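Local coordinates for beta-lactamase (PDB 5GWA), which is an extended-spectrum beta-lactamase of class A that probably hydrolyses beta-lactams to substituted beta-amino acids and is seen here with the inhibitor avibactam, at residues 99-102 against 103-107; 114-117 against 118-122. All coordinates share one frame; numbering follows the deposited sequence.

Contact 1 (99-102 against 103-107); sequences SFSE and IIKST. With NA (sodium ion), chain I.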
loop_
_atom_site.group_PDB
_atom_site.type_symbol
_atom_site.label_atom_id
_atom_site.label_comp_id
_atom_site.label_asym_id
_atom_site.label_seq_id
_atom_site.Cartn_x
_atom_site.Cartn_y
_atom_site.Cartn_z
ATOM N N SER A 99 8.540 19.024 -4.447
ATOM C CA SER A 99 9.978 19.109 -4.666
ATOM C C SER A 99 10.605 17.742 -4.815
ATOM O O SER A 99 10.127 16.750 -4.236
ATOM C CB SER A 99 10.688 19.846 -3.522
ATOM O OG SER A 99 10.557 19.157 -2.259
ATOM N N PHE A 100 11.745 17.692 -5.482
ATOM C CA PHE A 100 12.534 16.477 -5.513
ATOM C C PHE A 100 12.836 16.062 -4.072
ATOM O O PHE A 100 12.843 14.879 -3.763
ATOM C CB PHE A 100 13.858 16.692 -6.244
ATOM C CG PHE A 100 13.701 16.928 -7.693
ATOM C CD1 PHE A 100 13.512 15.881 -8.571
ATOM C CD2 PHE A 100 13.805 18.229 -8.213
ATOM C CE1 PHE A 100 13.350 16.101 -9.926
ATOM C CE2 PHE A 100 13.680 18.441 -9.560
ATOM C CZ PHE A 100 13.450 17.386 -10.422
ATOM N N SER A 101 13.205 17.026 -3.221
ATOM C CA SER A 101 13.473 16.726 -1.803
ATOM C C SER A 101 12.335 15.947 -1.129
ATOM O O SER A 101 12.554 14.873 -0.545
ATOM C CB SER A 101 13.704 18.017 -1.022
ATOM O OG SER A 101 13.848 17.746 0.357
ATOM N N GLU A 102 11.127 16.458 -1.245
ATOM C CA GLU A 102 9.981 15.847 -0.587
ATOM C C GLU A 102 9.768 14.452 -1.182
ATOM O O GLU A 102 9.379 13.497 -0.466
ATOM C CB GLU A 102 8.705 16.677 -0.806
ATOM C CG GLU A 102 7.508 16.047 -0.110
ATOM C CD GLU A 102 6.259 16.922 0.035
ATOM O OE1 GLU A 102 6.312 18.141 -0.224
ATOM O OE2 GLU A 102 5.252 16.435 0.598
ATOM N N ILE A 103 9.848 14.345 -2.490
ATOM C CA ILE A 103 9.580 13.057 -3.143
ATOM C C ILE A 103 10.631 12.032 -2.735
ATOM O O ILE A 103 10.290 10.886 -2.385
ATOM C CB ILE A 103 9.503 13.171 -4.690
ATOM C CG1 ILE A 103 8.295 14.046 -5.081
ATOM C CG2 ILE A 103 9.408 11.778 -5.342
ATOM C CD1 ILE A 103 8.357 14.536 -6.516
ATOM N N ILE A 104 11.912 12.427 -2.738
ATOM C CA ILE A 104 12.957 11.497 -2.334
ATOM C C ILE A 104 12.832 11.067 -0.868
ATOM O O ILE A 104 12.990 9.874 -0.565
ATOM C CB ILE A 104 14.353 12.098 -2.561
ATOM C CG1 ILE A 104 14.575 12.334 -4.022
ATOM C CG2 ILE A 104 15.405 11.191 -1.947
ATOM C CD1 ILE A 104 15.736 13.270 -4.342
ATOM N N LYS A 105 12.475 11.991 0.034
ATOM C CA LYS A 105 12.338 11.661 1.447
ATOM C C LYS A 105 11.213 10.654 1.617
ATOM O O LYS A 105 11.370 9.664 2.313
ATOM C CB LYS A 105 12.024 12.886 2.304
ATOM C CG LYS A 105 13.208 13.805 2.484
ATOM C CD LYS A 105 12.820 14.914 3.448
ATOM C CE LYS A 105 13.910 15.963 3.566
ATOM N NZ LYS A 105 13.501 16.950 4.592
ATOM N N SER A 106 10.111 10.840 0.914
ATOM C CA SER A 106 9.027 9.863 1.037
ATOM C C SER A 106 9.448 8.496 0.474
ATOM O O SER A 106 9.102 7.423 1.033
ATOM C CB SER A 106 7.781 10.362 0.332
ATOM O OG SER A 106 6.667 9.532 0.671
ATOM N N THR A 107 10.082 8.537 -0.688
ATOM C CA THR A 107 10.481 7.322 -1.418
ATOM C C THR A 107 11.467 6.492 -0.602
ATOM O O THR A 107 11.411 5.266 -0.602
ATOM C CB THR A 107 11.121 7.719 -2.749
ATOM O OG1 THR A 107 10.127 8.392 -3.532
ATOM C CG2 THR A 107 11.561 6.485 -3.500
HETATM NA NA NA I . 7.340 19.997 -1.935
HETATM O O HOH W 1 8.802 22.075 -1.040
#
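The N-capped start of helix 100-109 forms this local contact, where Ser99 O accepts from Ile103 N (3.0 Å) and opens the first turn. Ser99 is the N-cap. Its OG accepts from Glu102 N at 2.9 Å, in a bond that is nearly straight (160°). The torsion of Ser99 places OG between the backbone N and the carbonyl carbon (chi1 63°), which turns it back over the helix start. The next three bonds follow the i to i+4 pattern: Phe100 O takes Ile104 N, Ser101 O takes Lys105 N, and Glu102 O takes Ser106 N. Ile104 lays its CG1 branch alongside the Phe100 carbonyl, with CG1 3.1 Å from Phe100 O. Its CD1 reaches on to Phe100 CB, a looser apolar contact of 4.3 Å. Lys105 runs out extended, and its CE passes 3.7 Å from Ser101 OG. The Lys105 chain also touches Phe187 and Thr191 of helix 182-193.

Glu102 leaves the backbone pointing away from the following turn. CG is anti to the backbone N (chi1 -180°) and the chain stays extended, carrying the carboxylate to a sodium ion. Glu102 OE1 binds the sodium ion at 2.7 Å, and a water is a second ligand. Ser99 OG lies 3.3 Å from the same sodium. The other carboxylate oxygen, Glu102 OE2, is hydrogen-bonded to Tyr91 OH. Further along, Ile103 O accepts from both Thr107 N and Thr107 OG1. Thr107 OG1 is 2.7 Å from Ile103 O and comes from above the carbonyl plane. Phe100, Ile103 and Ile104 pack into the mostly helical part of the fold, against helices 49-63 and 113-123. The two oxygens of Glu102 therefore have different partners, a cation and a phenol, which would fix the rotation of the carboxylate and probably favour its charged form.

Contact 2 (114-117 against 118-122); sequences NGCD and ILFRF
Asn114 O to Ile118 N, Gly115 O to Leu119 N, Cys116 O to Phe120 N and Asp117 O to Arg121 N are four successive i to i+4 hydrogen bonds of helix 113-123. On one side of the helix Cys116 meets Phe120. The sulfur lies anti to the backbone N, which brings Cys116 SG to 3.5 Å from Phe120 CE2. Cys116 SG is 4.6 Å from the centroid of the Phe120 ring and 66° off its normal, so this sulfur-aromatic contact is oblique. Asp117 reaches the same ring at its edge, with OD1 near the ring plane and 3.9 Å from Phe120 CD2. The carboxylate and ring planes are 51° apart.

The Asp117 carboxylate has its main partners outside the helix: OD1 accepts from Glu147 N and OD2 from Glu148 N. Glu147 belongs to the avibactam pocket and lies on what is, in class A beta-lactamases, the omega loop. Asp117 thus ties helix 113-123, which begins at the pocket residue Asn113, just after Ser111, to the backbone of that loop. The Asn114 side chain is held separately, its ND2 donating to Ser85 OG and Gln80 O.

Arg121 folds back over its own turn. A bend at chi3 (-68°) sets the guanidinium flat above Asp117 O, which sits 3.5 Å from the guanidinium plane, over its centre. Two waters bind at the edge of the group, in its plane. One accepts from Arg121 NH2 at 2.8 Å and donates to Asn114 O. The second accepts from Arg121 NH1 and donates to Asp117 OD2 at 2.7 Å. The opposite charges of Asp117 and Arg121 are therefore bridged by water, with OD2 and NH1 4.9 Å apart. Leu119 packs on Ile103, Ile104 and Thr107 of helix 100-109, and Ile118 packs on Leu72 and Val74 of strand 71-74.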
loop_
_atom_site.group_PDB
_atom_site.type_symbol
_atom_site.label_atom_id
_atom_site.label_comp_id
_atom_site.label_asym_id
_atom_site.label_seq_id
_atom_site.Cartn_x
_atom_site.Cartn_y
_atom_site.Cartn_z
ATOM N N ASN A 114 4.853 5.103 -5.310
ATOM C CA ASN A 114 4.571 6.084 -6.359
ATOM C C ASN A 114 5.742 7.034 -6.536
ATOM O O ASN A 114 6.129 7.351 -7.667
ATOM C CB ASN A 114 3.289 6.836 -6.055
ATOM C CG ASN A 114 2.056 6.002 -6.315
ATOM O OD1 ASN A 114 1.955 5.307 -7.338
ATOM N ND2 ASN A 114 1.148 6.012 -5.368
ATOM N N GLY A 115 6.327 7.473 -5.419
ATOM C CA GLY A 115 7.501 8.351 -5.479
ATOM C C GLY A 115 8.647 7.662 -6.205
ATOM O O GLY A 115 9.354 8.260 -7.055
ATOM N N CYS A 116 8.818 6.373 -5.958
ATOM C CA CYS A 116 9.823 5.572 -6.632
ATOM C C CYS A 116 9.641 5.656 -8.163
ATOM O O CYS A 116 10.556 6.005 -8.908
ATOM C CB CYS A 116 9.723 4.126 -6.159
ATOM S SG CYS A 116 10.759 2.951 -7.041
ATOM N N ASP A 117 8.441 5.393 -8.627
ATOM C CA ASP A 117 8.202 5.357 -10.053
ATOM C C ASP A 117 8.213 6.729 -10.692
ATOM O O ASP A 117 8.684 6.859 -11.826
ATOM C CB ASP A 117 6.933 4.560 -10.371
ATOM C CG ASP A 117 7.103 3.063 -10.131
ATOM O OD1 ASP A 117 8.189 2.566 -9.714
ATOM O OD2 ASP A 117 6.113 2.355 -10.363
ATOM N N ILE A 118 7.785 7.752 -9.963
ATOM C CA ILE A 118 7.923 9.161 -10.419
ATOM C C ILE A 118 9.407 9.499 -10.653
ATOM O O ILE A 118 9.800 10.025 -11.710
ATOM C CB ILE A 118 7.331 10.137 -9.371
ATOM C CG1 ILE A 118 5.798 10.063 -9.386
ATOM C CG2 ILE A 118 7.785 11.559 -9.636
ATOM C CD1 ILE A 118 5.177 10.672 -8.164
ATOM N N LEU A 119 10.253 9.031 -9.750
ATOM C CA LEU A 119 11.685 9.269 -9.860
ATOM C C LEU A 119 12.341 8.417 -10.948
ATOM O O LEU A 119 13.246 8.920 -11.632
ATOM C CB LEU A 119 12.365 9.079 -8.486
ATOM C CG LEU A 119 12.002 10.120 -7.409
ATOM C CD1 LEU A 119 12.596 9.749 -6.071
ATOM C CD2 LEU A 119 12.400 11.547 -7.798
ATOM N N PHE A 120 11.925 7.168 -11.147
ATOM C CA PHE A 120 12.387 6.363 -12.301
ATOM C C PHE A 120 12.080 7.095 -13.595
ATOM O O PHE A 120 12.956 7.259 -14.452
ATOM C CB PHE A 120 11.771 4.962 -12.328
ATOM C CG PHE A 120 12.558 3.926 -11.584
ATOM C CD1 PHE A 120 13.856 3.633 -11.924
ATOM C CD2 PHE A 120 11.965 3.228 -10.541
ATOM C CE1 PHE A 120 14.579 2.703 -11.209
ATOM C CE2 PHE A 120 12.627 2.180 -9.934
ATOM C CZ PHE A 120 13.937 1.943 -10.224
ATOM N N ARG A 121 10.893 7.673 -13.682
ATOM C CA ARG A 121 10.552 8.429 -14.896
ATOM C C ARG A 121 11.407 9.670 -15.079
ATOM O O ARG A 121 11.950 9.890 -16.205
ATOM C CB ARG A 121 9.059 8.710 -14.955
ATOM C CG ARG A 121 8.280 7.440 -15.313
ATOM C CD ARG A 121 6.797 7.676 -15.587
ATOM N NE ARG A 121 6.075 8.080 -14.380
ATOM C CZ ARG A 121 5.567 7.238 -13.484
ATOM N NH1 ARG A 121 5.693 5.931 -13.655
ATOM N NH2 ARG A 121 4.879 7.709 -12.447
ATOM N N PHE A 122 11.631 10.406 -14.000
ATOM C CA PHE A 122 12.494 11.597 -14.018
ATOM C C PHE A 122 13.914 11.267 -14.468
ATOM O O PHE A 122 14.479 11.951 -15.329
ATOM C CB PHE A 122 12.508 12.277 -12.651
ATOM C CG PHE A 122 13.511 13.375 -12.555
ATOM C CD1 PHE A 122 13.328 14.558 -13.260
ATOM C CD2 PHE A 122 14.708 13.156 -11.938
ATOM C CE1 PHE A 122 14.317 15.515 -13.283
ATOM C CE2 PHE A 122 15.686 14.114 -11.914
ATOM C CZ PHE A 122 15.483 15.306 -12.594
HETATM O O HOH W 2 4.054 6.686 -9.981
HETATM O O HOH W 3 4.526 3.618 -12.212
#

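Contacts 1 and 2 each lie within one helix, and the two helices follow each other in the chain. Their centres are 10 Å apart. Both are largely buried, though Arg121 of contact 2 is exposed and Ser101, Glu102 and Lys105 of contact 1 are partly so. The helices pack directly: Ile103 CG2 is 3.7 Å from Leu119 CG, the Phe100 and Phe122 rings meet, and Thr107 touches Cys116. Polar chemistry sets them apart. At 99-102 against 103-107 it gathers at a helix start, with a serine cap and a sodium ion. At 114-117 against 118-122 it lies mid-helix, where a carboxylate grips a pocket loop and waters join it to an arginine. Both helices also pack on helix 49-63.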